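Calcium-regulated actin-bundling protein (Dictyostelium discoideum, PDB 4X3N) bundles actin filaments under the control of calcium and may contribute to the structure and reorganization of filopodia and pseudopodia during cell movement. Local coordinates at residues G68-T71 against I72-A75; L133-K136 against Q137-R140; N280-L283 against E284-K288. One frame throughout, in Å; residues are numbered along the deposited sequence.

Interaction 1: residues G68-T71 against I72-A75; sequences GWET and IKYA
Ile-72 sits one turn after Gly-68 on helix 61-79, and its N donates to Gly-68 O in the i to i+4 pattern of an alpha-helix, with a weak second bond to Trp-69 O. Its CG2 rests 3.4 Å from Trp-69 O, and its side chain is buried against Phe-102 of helix 96-111 and Phe-42 of helix 42-57.

Lys-73 carries the side-chain contact, a cation-pi pair spaced i to i+4. Trp-69 holds CG anti to its backbone N (chi1 -171°), which leans the indole toward the following turn, and a bend at chi3 of the lysine carries NZ over the face of this ring. NZ stands 3.3 Å from the centroid of the six-membered ring of Trp-69 and only 7° off its normal. One bond back, CE lies over the five-membered ring as a CH-pi contact. The same ammonium forms a salt bridge, NZ of Lys-73 to OE2 of Glu-70 at 3.0 Å, approaching from above the carboxylate plane. The indole is fixed in turn by Glu-90, which accepts from NE1, and by Trp-278, which meets it edge-to-face.

Tyr-74 runs alongside Glu-70, its ring edge toward the glutamate: CE2 comes to 3.5 Å from Glu-70 OE1, and CD2 to 3.2 Å from Glu-70 O. At Ala-75 the turn closes, N bonding to Thr-71 O at 3.1 Å and the methyl CB lying 3.6 Å from that oxygen.

Interaction 2: residues L133-K136 against Q137-R140; sequences LKRK and QELR. With CIT (citric acid), chain F.
Lys-136 and Arg-140 reach one citrate from successive turns of helix 132-143, the helix that leads into the EF-hand-type calcium loop, and their torsions explain how. In Lys-136, CG lies anti to the carbonyl carbon (chi1 -77°) and the rest of the chain is extended, which carries NZ well out from the helix. Arg-140 instead has CG opposite its backbone N (chi1 -168°) and then turns at chi3 (-77°), swinging the guanidinium back beside the lysine.

The two ends take different carboxylates of the ligand. Lys-136 NZ donates to citrate O4 at 2.7 Å, whereas Arg-140 grips a second of the three carboxylates with two N-H groups: NH1 bonds to O2 at 3.0 Å and NH2 to O1 at 3.1 Å. O2 lies at the edge of the guanidinium, in its plane, while Lys-136 O lies over one face. The anion, probably from the crystallisation liquor, draws in both cationic ends, with NZ of Lys-136 5.7 Å from NH2 of Arg-140. The site is shared: arginines at position 140 of the second and third subunits also bind the citrate. Lys-136 NZ has a salt bridge to Asp-97 of its own chain, and Arg-140 NH2 one to Asp-97 of the second subunit.

On another side of the helix the link is looser. Arg-135, held by Gln-128 O, and Glu-138, bonded to Tyr-159 OH, form a long salt bridge, NH2 of Arg-135 standing 3.9 Å from OE2 of Glu-138. Beneath, Leu-139 turns to helix 96-111, its CG 3.4 Å from Arg-135 O.

Interaction 3: residues N280-L283 against E284-K288; sequences NRDL and EEKKK
The guanidinium of Arg-281 meets two carboxylates in two quite different ways, at its edge and over a face. At the edge is Glu-285: NH1 of Arg-281 donates to OE1 of Glu-285 at 2.9 Å, in the guanidinium plane and nearly straight at 169°, and the oxygen is used on its anti side. Over one face is Glu-284, whose carboxylate is nearly parallel to the guanidinium, 15° apart; its OE1 is 4.0 Å from Arg-281 NH1, so only charge is at work and no N-H points at it. These are i to i+4 and i to i+3 pairs along helix 273-290, the last helix of the chain. A bend at chi2 (66°) turns the arginine along the helix to lie beside Glu-285, and NE is bound to Glu-62 of helix 61-79. An alanine here would remove all three approaches, which is likely to leave Glu-285 without its mate and Glu-62 without its salt-bridge partner across the two helices.

A second ion pair, again i to i+4, lies on the buried side. Lys-286 NZ meets Asp-282 OD2 at 3.2 Å in a salt bridge whose hydrogen bond is weak, while Asp-282 OD1 takes a bond with Tyr-65 OH and NZ donates to Asn-194 of helix 181-211. The lysine chain first runs over the backbone, its CD 3.5 Å from Asp-282 O.

Leu-283, facing helix 232-255, is flanked by the next turn: Lys-287 CD lies 3.9 Å from Leu-283 CG.

In the fold
All three contacts lie within single helices, yet they differ in surroundings. Interactions 1 and 3 belong together: their centres are 18 Å apart, and Trp-69 CH2 packs 4.2 Å from Asp-282 OD1, with Tyr-65 touching residues of both. Helix 61-79 and helix 273-290 meet here through residues that also take part in contacts within their own helix. Interaction 2 stands apart, its centre 19 Å from that of interaction 1 and 36 Å from that of interaction 3, on the opposite side of the chain's centre from the latter. Calcium lies about 9 Å from the side chain of Leu-139 and about 10 Å from that of Ile-72, without direct coordination by either residue. Both reach helix 96-111.

Interaction 1: residues G68-T71 against I72-A75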
ATOM      1  N   GLY A  68      -8.768 -22.554   8.173  1.00 21.96           N
ATOM      2  CA  GLY A  68      -7.809 -21.793   7.354  1.00 22.68           C
ATOM      3  C   GLY A  68      -8.459 -20.635   6.613  1.00 23.72           C
ATOM      4  O   GLY A  68      -8.091 -19.435   6.786  1.00 22.68           O
ATOM      5  N   TRP A  69      -9.488 -20.961   5.848  1.00 23.62           N
ATOM      6  CA  TRP A  69     -10.205 -19.936   5.082  1.00 20.47           C
ATOM      7  C   TRP A  69     -10.839 -18.856   5.945  1.00 23.44           C
ATOM      8  O   TRP A  69     -10.733 -17.632   5.620  1.00 24.03           O
ATOM      9  CB  TRP A  69     -11.222 -20.605   4.193  1.00 21.11           C
ATOM     10  CG  TRP A  69     -11.895 -19.762   3.193  1.00 21.52           C
ATOM     11  CD1 TRP A  69     -11.321 -18.861   2.405  1.00 22.70           C
ATOM     12  CD2 TRP A  69     -13.290 -19.807   2.812  1.00 22.35           C
ATOM     13  NE1 TRP A  69     -12.278 -18.331   1.529  1.00 20.59           N
ATOM     14  CE2 TRP A  69     -13.485 -18.874   1.818  1.00 21.73           C
ATOM     15  CE3 TRP A  69     -14.399 -20.522   3.275  1.00 23.28           C
ATOM     16  CZ2 TRP A  69     -14.743 -18.634   1.238  1.00 24.44           C
ATOM     17  CZ3 TRP A  69     -15.650 -20.297   2.688  1.00 24.02           C
ATOM     18  CH2 TRP A  69     -15.807 -19.372   1.689  1.00 24.18           C
ATOM     19  N   GLU A  70     -11.550 -19.271   6.995  1.00 24.02           N
ATOM     20  CA  GLU A  70     -12.240 -18.320   7.843  1.00 25.40           C
ATOM     21  C   GLU A  70     -11.276 -17.386   8.423  1.00 22.78           C
ATOM     22  O   GLU A  70     -11.554 -16.198   8.497  1.00 22.20           O
ATOM     23  CB  GLU A  70     -13.004 -18.965   8.984  1.00 27.15           C
ATOM     24  CG  GLU A  70     -14.315 -19.594   8.491  1.00 34.28           C
ATOM     25  CD  GLU A  70     -15.243 -18.553   7.826  1.00 33.81           C
ATOM     26  OE1 GLU A  70     -15.383 -17.474   8.428  1.00 33.96           O
ATOM     27  OE2 GLU A  70     -15.811 -18.809   6.720  1.00 32.34           O
ATOM     28  N   THR A  71     -10.124 -17.899   8.840  1.00 21.58           N
ATOM     29  CA  THR A  71      -9.209 -17.041   9.533  1.00 22.06           C
ATOM     30  C   THR A  71      -8.558 -16.002   8.595  1.00 23.92           C
ATOM     31  O   THR A  71      -8.336 -14.876   9.016  1.00 23.20           O
ATOM     32  CB  THR A  71      -8.174 -17.845  10.333  1.00 22.36           C
ATOM     33  OG1 THR A  71      -8.874 -18.786  11.132  1.00 21.32           O
ATOM     34  CG2 THR A  71      -7.364 -16.944  11.215  1.00 23.59           C
ATOM     35  N   ILE A  72      -8.274 -16.362   7.339  1.00 22.22           N
ATOM     36  CA  ILE A  72      -7.586 -15.459   6.449  1.00 21.03           C
ATOM     37  C   ILE A  72      -8.569 -14.429   6.031  1.00 21.19           C
ATOM     38  O   ILE A  72      -8.208 -13.233   5.911  1.00 21.15           O
ATOM     39  CB  ILE A  72      -6.845 -16.163   5.258  1.00 20.64           C
ATOM     40  CG1 ILE A  72      -5.755 -15.265   4.650  1.00 19.53           C
ATOM     41  CG2 ILE A  72      -7.792 -16.614   4.181  1.00 19.77           C
ATOM     42  CD1 ILE A  72      -4.725 -15.950   3.713  1.00 20.64           C
ATOM     43  N   LYS A  73      -9.814 -14.838   5.867  1.00 19.36           N
ATOM     44  CA  LYS A  73     -10.862 -13.908   5.590  1.00 22.22           C
ATOM     45  C   LYS A  73     -11.048 -12.893   6.691  1.00 24.18           C
ATOM     46  O   LYS A  73     -11.201 -11.700   6.390  1.00 24.68           O
ATOM     47  CB  LYS A  73     -12.189 -14.586   5.340  1.00 22.92           C
ATOM     48  CG  LYS A  73     -12.202 -15.380   4.051  1.00 25.71           C
ATOM     49  CD  LYS A  73     -13.607 -15.772   3.691  1.00 29.11           C
ATOM     50  CE  LYS A  73     -14.102 -16.820   4.650  1.00 26.97           C
ATOM     51  NZ  LYS A  73     -15.488 -17.152   4.262  1.00 26.90           N
ATOM     52  N   TYR A  74     -11.066 -13.325   7.934  1.00 27.84           N
ATOM     53  CA  TYR A  74     -11.223 -12.362   9.016  1.00 30.81           C
ATOM     54  C   TYR A  74     -10.048 -11.382   9.085  1.00 30.40           C
ATOM     55  O   TYR A  74     -10.254 -10.226   9.369  1.00 25.14           O
ATOM     56  CB  TYR A  74     -11.429 -13.020  10.357  1.00 34.28           C
ATOM     57  CG  TYR A  74     -12.919 -13.259  10.574  1.00 42.63           C
ATOM     58  CD1 TYR A  74     -13.764 -12.217  10.925  1.00 47.90           C
ATOM     59  CD2 TYR A  74     -13.485 -14.510  10.354  1.00 50.13           C
ATOM     60  CE1 TYR A  74     -15.121 -12.422  11.092  1.00 52.41           C
ATOM     61  CE2 TYR A  74     -14.839 -14.729  10.514  1.00 53.79           C
ATOM     62  CZ  TYR A  74     -15.649 -13.686  10.879  1.00 55.98           C
ATOM     63  OH  TYR A  74     -16.989 -13.912  11.051  1.00 61.93           O
ATOM     64  N   ALA A  75      -8.844 -11.866   8.824  1.00 28.39           N
ATOM     65  CA  ALA A  75      -7.655 -10.995   8.846  1.00 25.80           C
ATOM     66  C   ALA A  75      -7.719  -9.953   7.761  1.00 24.74           C
ATOM     67  O   ALA A  75      -7.459  -8.760   8.030  1.00 25.86           O
ATOM     68  CB  ALA A  75      -6.393 -11.815   8.790  1.00 25.01           C
TER

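Interaction 2: residues L133-K136 against Q137-R140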
ATOM      1  N   LEU A 133       9.344 -11.799  15.086  1.00 36.41           N
ATOM      2  CA  LEU A 133      10.574 -11.776  14.368  1.00 37.10           C
ATOM      3  C   LEU A 133      10.740 -13.040  13.520  1.00 34.49           C
ATOM      4  O   LEU A 133      11.091 -12.960  12.333  1.00 32.76           O
ATOM      5  CB  LEU A 133      11.757 -11.681  15.364  1.00 38.52           C
ATOM      6  CG  LEU A 133      13.130 -11.754  14.686  1.00 45.97           C
ATOM      7  CD1 LEU A 133      13.456 -10.317  14.313  1.00 50.54           C
ATOM      8  CD2 LEU A 133      14.265 -12.409  15.508  1.00 45.94           C
ATOM      9  N   LYS A 134      10.587 -14.205  14.153  1.00 36.51           N
ATOM     10  CA  LYS A 134      10.742 -15.490  13.463  1.00 34.42           C
ATOM     11  C   LYS A 134       9.669 -15.657  12.369  1.00 30.53           C
ATOM     12  O   LYS A 134       9.917 -16.160  11.290  1.00 28.99           O
ATOM     13  CB  LYS A 134      10.575 -16.628  14.449  1.00 39.33           C
ATOM     14  CG  LYS A 134      11.587 -16.620  15.556  1.00 48.03           C
ATOM     15  CD  LYS A 134      12.921 -17.118  15.075  1.00 55.38           C
ATOM     16  CE  LYS A 134      13.518 -17.962  16.196  1.00 67.04           C
ATOM     17  NZ  LYS A 134      14.904 -18.399  15.901  1.00 71.33           N
ATOM     18  N   ARG A 135       8.466 -15.236  12.697  1.00 32.05           N
ATOM     19  CA  ARG A 135       7.375 -15.260  11.742  1.00 33.93           C
ATOM     20  C   ARG A 135       7.778 -14.515  10.462  1.00 30.13           C
ATOM     21  O   ARG A 135       7.699 -15.071   9.413  1.00 30.25           O
ATOM     22  CB  ARG A 135       6.131 -14.596  12.317  1.00 34.44           C
ATOM     23  CG  ARG A 135       4.887 -14.722  11.475  1.00 32.30           C
ATOM     24  CD  ARG A 135       3.928 -15.617  12.191  1.00 35.68           C
ATOM     25  NE  ARG A 135       4.077 -16.968  11.759  1.00 35.68           N
ATOM     26  CZ  ARG A 135       3.607 -18.037  12.401  1.00 36.69           C
ATOM     27  NH1 ARG A 135       2.946 -17.950  13.557  1.00 40.46           N
ATOM     28  NH2 ARG A 135       3.806 -19.217  11.843  1.00 38.36           N
ATOM     29  N   LYS A 136       8.194 -13.261  10.549  1.00 32.31           N
ATOM     30  CA  LYS A 136       8.449 -12.476   9.320  1.00 30.27           C
ATOM     31  C   LYS A 136       9.584 -13.035   8.532  1.00 26.91           C
ATOM     32  O   LYS A 136       9.571 -13.063   7.328  1.00 25.10           O
ATOM     33  CB  LYS A 136       8.697 -10.991   9.629  1.00 32.50           C
ATOM     34  CG  LYS A 136       7.410 -10.273   9.930  1.00 35.53           C
ATOM     35  CD  LYS A 136       7.575  -8.818   9.669  1.00 37.77           C
ATOM     36  CE  LYS A 136       6.242  -8.132   9.801  1.00 34.33           C
ATOM     37  NZ  LYS A 136       6.471  -6.703   9.589  1.00 32.54           N
ATOM     38  N   GLN A 137      10.553 -13.562   9.238  1.00 28.29           N
ATOM     39  CA  GLN A 137      11.663 -14.281   8.626  1.00 28.13           C
ATOM     40  C   GLN A 137      11.206 -15.559   7.896  1.00 26.87           C
ATOM     41  O   GLN A 137      11.711 -15.878   6.803  1.00 26.64           O
ATOM     42  CB  GLN A 137      12.643 -14.659   9.722  1.00 32.85           C
ATOM     43  CG  GLN A 137      13.961 -15.287   9.255  1.00 36.05           C
ATOM     44  CD  GLN A 137      14.811 -15.754  10.466  1.00 45.80           C
ATOM     45  OE1 GLN A 137      14.679 -15.257  11.603  1.00 50.45           O
ATOM     46  NE2 GLN A 137      15.680 -16.716  10.217  1.00 44.75           N
ATOM     47  N   GLU A 138      10.219 -16.257   8.442  1.00 25.78           N
ATOM     48  CA  GLU A 138       9.696 -17.416   7.691  1.00 25.92           C
ATOM     49  C   GLU A 138       8.894 -16.947   6.458  1.00 21.84           C
ATOM     50  O   GLU A 138       8.923 -17.570   5.452  1.00 20.61           O
ATOM     51  CB  GLU A 138       8.804 -18.263   8.558  1.00 27.33           C
ATOM     52  CG  GLU A 138       8.341 -19.559   7.906  1.00 27.68           C
ATOM     53  CD  GLU A 138       7.836 -20.537   8.951  1.00 30.45           C
ATOM     54  OE1 GLU A 138       8.632 -21.421   9.324  1.00 29.06           O
ATOM     55  OE2 GLU A 138       6.685 -20.387   9.421  1.00 29.52           O
ATOM     56  N   LEU A 139       8.156 -15.868   6.581  1.00 22.93           N
ATOM     57  CA  LEU A 139       7.367 -15.379   5.421  1.00 24.74           C
ATOM     58  C   LEU A 139       8.294 -15.089   4.262  1.00 24.72           C
ATOM     59  O   LEU A 139       8.066 -15.483   3.143  1.00 29.52           O
ATOM     60  CB  LEU A 139       6.586 -14.088   5.793  1.00 24.82           C
ATOM     61  CG  LEU A 139       5.542 -14.218   6.904  1.00 24.91           C
ATOM     62  CD1 LEU A 139       4.718 -12.953   6.997  1.00 26.42           C
ATOM     63  CD2 LEU A 139       4.624 -15.404   6.712  1.00 28.01           C
ATOM     64  N   ARG A 140       9.349 -14.359   4.582  1.00 24.38           N
ATOM     65  CA  ARG A 140      10.371 -13.894   3.687  1.00 28.05           C
ATOM     66  C   ARG A 140      11.248 -15.002   3.111  1.00 27.73           C
ATOM     67  O   ARG A 140      11.555 -14.980   1.935  1.00 26.27           O
ATOM     68  CB  ARG A 140      11.260 -12.950   4.520  1.00 32.47           C
ATOM     69  CG  ARG A 140      12.235 -12.126   3.798  1.00 36.96           C
ATOM     70  CD  ARG A 140      12.869 -11.200   4.817  1.00 39.35           C
ATOM     71  NE  ARG A 140      11.957 -10.100   5.140  1.00 39.43           N
ATOM     72  CZ  ARG A 140      11.665  -9.704   6.372  1.00 38.04           C
ATOM     73  NH1 ARG A 140      12.229 -10.302   7.436  1.00 36.88           N
ATOM     74  NH2 ARG A 140      10.844  -8.661   6.519  1.00 38.49           N
TER
HETATM   75  C1  CIT F 302      11.363  -7.532  10.012  1.00 55.49           C
HETATM   76  O1  CIT F 302      10.614  -7.003   9.149  1.00 53.39           O
HETATM   77  O2  CIT F 302      11.863  -8.679   9.905  1.00 38.38           O
HETATM   78  C2  CIT F 302      11.695  -6.735  11.265  1.00 52.42           C
HETATM   79  C3  CIT F 302      10.702  -5.597  11.544  1.00 50.18           C
HETATM   80  O7  CIT F 302       9.651  -5.505  10.472  1.00 37.76           O
HETATM   81  C4  CIT F 302      10.070  -5.828  12.942  1.00 51.71           C
HETATM   82  C5  CIT F 302       8.599  -6.250  12.909  1.00 58.28           C
HETATM   83  O3  CIT F 302       7.961  -6.586  13.963  1.00 47.66           O
HETATM   84  O4  CIT F 302       8.038  -6.226  11.793  1.00 57.96           O
HETATM   85  C6  CIT F 302      11.669  -4.384  11.688  1.00 51.18           C
HETATM   86  O5  CIT F 302      11.544  -3.223  11.267  1.00 45.02           O
HETATM   87  O6  CIT F 302      12.715  -4.508  12.319  1.00 58.11           O

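Interaction 3: residues N280-L283 against E284-K288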
ATOM      1  N   ASN A 280     -20.026 -28.335  -2.521  1.00 25.37           N
ATOM      2  CA  ASN A 280     -21.006 -29.041  -1.644  1.00 23.30           C
ATOM      3  C   ASN A 280     -20.919 -28.593  -0.239  1.00 24.47           C
ATOM      4  O   ASN A 280     -21.909 -28.311   0.387  1.00 25.79           O
ATOM      5  CB  ASN A 280     -20.864 -30.561  -1.777  1.00 25.20           C
ATOM      6  CG  ASN A 280     -21.556 -31.106  -3.050  1.00 25.62           C
ATOM      7  OD1 ASN A 280     -22.738 -31.340  -3.044  1.00 30.19           O
ATOM      8  ND2 ASN A 280     -20.824 -31.264  -4.128  1.00 23.68           N
ATOM      9  N   ARG A 281     -19.716 -28.518   0.301  1.00 26.98           N
ATOM     10  CA  ARG A 281     -19.574 -27.934   1.627  1.00 26.78           C
ATOM     11  C   ARG A 281     -20.194 -26.559   1.810  1.00 25.94           C
ATOM     12  O   ARG A 281     -20.820 -26.237   2.839  1.00 25.57           O
ATOM     13  CB  ARG A 281     -18.082 -27.833   1.958  1.00 27.03           C
ATOM     14  CG  ARG A 281     -17.798 -27.440   3.382  1.00 26.23           C
ATOM     15  CD  ARG A 281     -18.268 -28.535   4.333  1.00 29.67           C
ATOM     16  NE  ARG A 281     -17.967 -28.172   5.705  1.00 28.08           N
ATOM     17  CZ  ARG A 281     -18.659 -27.283   6.429  1.00 33.29           C
ATOM     18  NH1 ARG A 281     -19.711 -26.661   5.919  1.00 34.32           N
ATOM     19  NH2 ARG A 281     -18.275 -27.000   7.691  1.00 30.11           N
ATOM     20  N   ASP A 282     -19.980 -25.723   0.815  1.00 28.55           N
ATOM     21  CA  ASP A 282     -20.393 -24.327   0.891  1.00 26.17           C
ATOM     22  C   ASP A 282     -21.919 -24.222   0.780  1.00 26.49           C
ATOM     23  O   ASP A 282     -22.583 -23.533   1.566  1.00 25.36           O
ATOM     24  CB  ASP A 282     -19.675 -23.614  -0.224  1.00 25.92           C
ATOM     25  CG  ASP A 282     -19.728 -22.138  -0.082  1.00 33.32           C
ATOM     26  OD1 ASP A 282     -19.303 -21.674   0.991  1.00 37.59           O
ATOM     27  OD2 ASP A 282     -20.136 -21.455  -1.043  1.00 33.12           O
ATOM     28  N   LEU A 283     -22.476 -24.964  -0.172  1.00 25.48           N
ATOM     29  CA  LEU A 283     -23.929 -25.133  -0.283  1.00 25.66           C
ATOM     30  C   LEU A 283     -24.513 -25.593   1.008  1.00 27.99           C
ATOM     31  O   LEU A 283     -25.486 -25.040   1.473  1.00 28.70           O
ATOM     32  CB  LEU A 283     -24.278 -26.162  -1.318  1.00 26.20           C
ATOM     33  CG  LEU A 283     -25.757 -26.446  -1.547  1.00 26.51           C
ATOM     34  CD1 LEU A 283     -26.453 -25.232  -2.202  1.00 29.35           C
ATOM     35  CD2 LEU A 283     -25.878 -27.718  -2.413  1.00 30.14           C
ATOM     36  N   GLU A 284     -23.909 -26.620   1.589  1.00 30.34           N
ATOM     37  CA  GLU A 284     -24.371 -27.125   2.890  1.00 31.43           C
ATOM     38  C   GLU A 284     -24.443 -26.002   3.945  1.00 26.60           C
ATOM     39  O   GLU A 284     -25.469 -25.816   4.599  1.00 27.66           O
ATOM     40  CB  GLU A 284     -23.413 -28.268   3.292  1.00 38.15           C
ATOM     41  CG  GLU A 284     -23.556 -28.852   4.690  1.00 40.07           C
ATOM     42  CD  GLU A 284     -22.362 -29.784   5.080  1.00 43.01           C
ATOM     43  OE1 GLU A 284     -22.067 -29.899   6.281  1.00 45.37           O
ATOM     44  OE2 GLU A 284     -21.698 -30.402   4.210  1.00 43.17           O
ATOM     45  N   GLU A 285     -23.353 -25.254   4.096  1.00 27.47           N
ATOM     46  CA  GLU A 285     -23.258 -24.121   5.028  1.00 31.66           C
ATOM     47  C   GLU A 285     -24.357 -23.098   4.744  1.00 29.77           C
ATOM     48  O   GLU A 285     -25.129 -22.678   5.621  1.00 26.89           O
ATOM     49  CB  GLU A 285     -21.874 -23.449   4.879  1.00 35.74           C
ATOM     50  CG  GLU A 285     -21.456 -22.516   6.014  1.00 41.93           C
ATOM     51  CD  GLU A 285     -21.344 -23.241   7.323  1.00 46.55           C
ATOM     52  OE1 GLU A 285     -21.136 -24.468   7.277  1.00 51.58           O
ATOM     53  OE2 GLU A 285     -21.490 -22.601   8.389  1.00 47.58           O
ATOM     54  N   LYS A 286     -24.481 -22.755   3.481  1.00 29.23           N
ATOM     55  CA  LYS A 286     -25.488 -21.789   3.115  1.00 27.71           C
ATOM     56  C   LYS A 286     -26.864 -22.252   3.493  1.00 28.77           C
ATOM     57  O   LYS A 286     -27.651 -21.435   4.007  1.00 28.68           O
ATOM     58  CB  LYS A 286     -25.376 -21.426   1.624  1.00 26.60           C
ATOM     59  CG  LYS A 286     -24.226 -20.449   1.339  1.00 26.57           C
ATOM     60  CD  LYS A 286     -23.650 -20.654  -0.041  1.00 26.02           C
ATOM     61  CE  LYS A 286     -23.025 -19.350  -0.595  1.00 28.02           C
ATOM     62  NZ  LYS A 286     -21.771 -18.891   0.071  1.00 27.62           N
ATOM     63  N   LYS A 287     -27.195 -23.519   3.216  1.00 32.14           N
ATOM     64  CA  LYS A 287     -28.600 -24.006   3.422  1.00 35.18           C
ATOM     65  C   LYS A 287     -28.921 -24.016   4.879  1.00 35.71           C
ATOM     66  O   LYS A 287     -30.000 -23.633   5.315  1.00 36.87           O
ATOM     67  CB  LYS A 287     -28.799 -25.415   2.856  1.00 34.21           C
ATOM     68  CG  LYS A 287     -28.964 -25.399   1.369  1.00 36.23           C
ATOM     69  CD  LYS A 287     -28.928 -26.785   0.739  1.00 38.68           C
ATOM     70  CE  LYS A 287     -30.201 -27.578   0.986  1.00 40.42           C
ATOM     71  NZ  LYS A 287     -30.025 -28.954   0.406  1.00 42.50           N
ATOM     72  N   LYS A 288     -27.940 -24.446   5.645  1.00 39.64           N
ATOM     73  CA  LYS A 288     -28.057 -24.488   7.098  1.00 35.96           C
ATOM     74  C   LYS A 288     -28.450 -23.102   7.614  1.00 38.12           C
ATOM     75  O   LYS A 288     -29.385 -22.982   8.402  1.00 37.69           O
ATOM     76  CB  LYS A 288     -26.746 -25.047   7.629  1.00 37.71           C
ATOM     77  CG  LYS A 288     -26.184 -24.688   8.986  1.00 43.34           C
ATOM     78  CD  LYS A 288     -25.255 -25.858   9.360  1.00 49.04           C
ATOM     79  CE  LYS A 288     -23.923 -25.429   9.941  1.00 52.05           C
ATOM     80  NZ  LYS A 288     -24.077 -25.286  11.415  1.00 52.22           N
TER